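Local coordinates for lipocalin allergen (Canis lupus familiaris, PDB 4ODD), which is an allergen of the lipocalin family and probably binds small molecules inside its beta-barrel, at residues D91-P94 and N95-I98. Numbering follows the deposited sequence.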
loop_
_atom_site.group_PDB
_atom_site.type_symbol
_atom_site.label_atom_id
_atom_site.label_comp_id
_atom_site.label_asym_id
_atom_site.label_seq_id
_atom_site.Cartn_x
_atom_site.Cartn_y
_atom_site.Cartn_z
ATOM N N ASP A 91 -0.169 -10.466 3.862
ATOM C CA ASP A 91 0.098 -10.933 5.223
ATOM C C ASP A 91 -0.310 -9.901 6.271
ATOM O O ASP A 91 -0.201 -8.697 6.047
ATOM C CB ASP A 91 1.595 -11.243 5.365
ATOM C CG ASP A 91 1.867 -12.384 6.327
ATOM O OD1 ASP A 91 1.126 -13.391 6.291
ATOM O OD2 ASP A 91 2.824 -12.272 7.119
ATOM N N MET A 92 -0.781 -10.368 7.420
ATOM C CA MET A 92 -1.082 -9.452 8.518
ATOM C C MET A 92 -0.754 -10.014 9.898
ATOM O O MET A 92 -1.172 -11.120 10.248
ATOM C CB MET A 92 -2.544 -9.005 8.501
ATOM C CG MET A 92 -2.869 -7.976 9.581
ATOM S SD MET A 92 -4.622 -7.836 9.998
ATOM C CE MET A 92 -4.926 -9.400 10.831
ATOM N N THR A 93 0.009 -9.234 10.663
ATOM C CA THR A 93 0.181 -9.435 12.100
ATOM C C THR A 93 -0.664 -8.336 12.748
ATOM O O THR A 93 -1.350 -7.606 12.036
ATOM C CB THR A 93 1.676 -9.356 12.509
ATOM O OG1 THR A 93 1.971 -8.082 13.096
ATOM C CG2 THR A 93 2.585 -9.576 11.296
ATOM N N PRO A 94 -0.653 -8.214 14.089
ATOM C CA PRO A 94 -1.468 -7.132 14.667
ATOM C C PRO A 94 -0.730 -5.798 14.594
ATOM O O PRO A 94 -1.334 -4.719 14.660
ATOM C CB PRO A 94 -1.642 -7.558 16.134
ATOM C CG PRO A 94 -1.063 -8.948 16.234
ATOM C CD PRO A 94 -0.058 -9.060 15.135
ATOM N N ASN A 95 0.588 -5.901 14.454
ATOM C CA ASN A 95 1.466 -4.755 14.283
ATOM C C ASN A 95 1.719 -4.409 12.804
ATOM O O ASN A 95 2.045 -3.273 12.477
ATOM C CB ASN A 95 2.796 -5.030 15.000
ATOM C CG ASN A 95 3.774 -3.875 14.890
ATOM O OD1 ASN A 95 3.676 -2.892 15.634
ATOM N ND2 ASN A 95 4.731 -3.989 13.966
ATOM N N ALA A 96 1.558 -5.378 11.907
ATOM C CA ALA A 96 2.007 -5.172 10.530
ATOM C C ALA A 96 1.016 -5.565 9.410
ATOM O O ALA A 96 0.008 -6.241 9.644
ATOM C CB ALA A 96 3.368 -5.846 10.322
ATOM N N LEU A 97 1.330 -5.132 8.190
ATOM C CA LEU A 97 0.472 -5.340 7.036
ATOM C C LEU A 97 1.306 -5.286 5.755
ATOM O O LEU A 97 1.938 -4.275 5.459
ATOM C CB LEU A 97 -0.606 -4.258 7.000
ATOM C CG LEU A 97 -1.738 -4.464 6.006
ATOM C CD1 LEU A 97 -2.547 -5.669 6.429
ATOM C CD2 LEU A 97 -2.612 -3.225 5.942
ATOM N N ILE A 98 1.314 -6.373 5.002
ATOM C CA ILE A 98 2.015 -6.380 3.718
ATOM C C ILE A 98 1.032 -6.412 2.537
ATOM O O ILE A 98 0.220 -7.344 2.404
ATOM C CB ILE A 98 2.984 -7.569 3.592
ATOM C CG1 ILE A 98 4.069 -7.489 4.663
ATOM C CG2 ILE A 98 3.623 -7.594 2.196
ATOM C CD1 ILE A 98 5.031 -8.662 4.638
#
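Thr93 and Ala96 face each other across the tight turn of a beta hairpin, where the threonine hydroxyl does the work of closing the loop. Its OG1 accepts two backbone N-H groups through bent bonds: that from Asn95 N, at 2.9 Å, makes an ST turn, and Ala96 N adds a second at 3.0 Å. A short beta-branched hydroxyl suits this place: OG1 reaches forward over the start of the turn while CG2 lies 3.9 Å from Ala96 CB, a methyl small enough to sit beside it. Pro94 forms the bend together with Asn95, near type I geometry; its ring holds phi near the value the first turn position needs, and it has no N-H to leave unpaired there.

Backbone bonds join the two arms. Thr93 N donates to Ala96 O at 3.2 Å, coming from well above the carbonyl plane. Two residues further from the turn, Asp91 and Ile98 form an antiparallel hydrogen-bonded pair: Ile98 N donates to Asp91 O at 3.0 Å, whereas the return bond from Asp91 N to Ile98 O is weak.

The apolar contact lies between Met92 and Leu97, a non-hydrogen-bonded pair. With CG anti to the backbone N (chi1 -176°), Met92 brings CG to 3.9 Å from Leu97 CD1, and the flexible thioether then bends away toward Val7 and Gln10 of helix 6-10.

On the other face, Asp91 and Ile98 look to helix 125-137: Asp91 OD2 forms a salt bridge with Lys130, and Ile98 packs on Leu134. The hairpin thus joins strands 84-92 and 96-104 of the lipocalin barrel, while strand 110-118 flanks the second arm, pairing Leu97 with Met117.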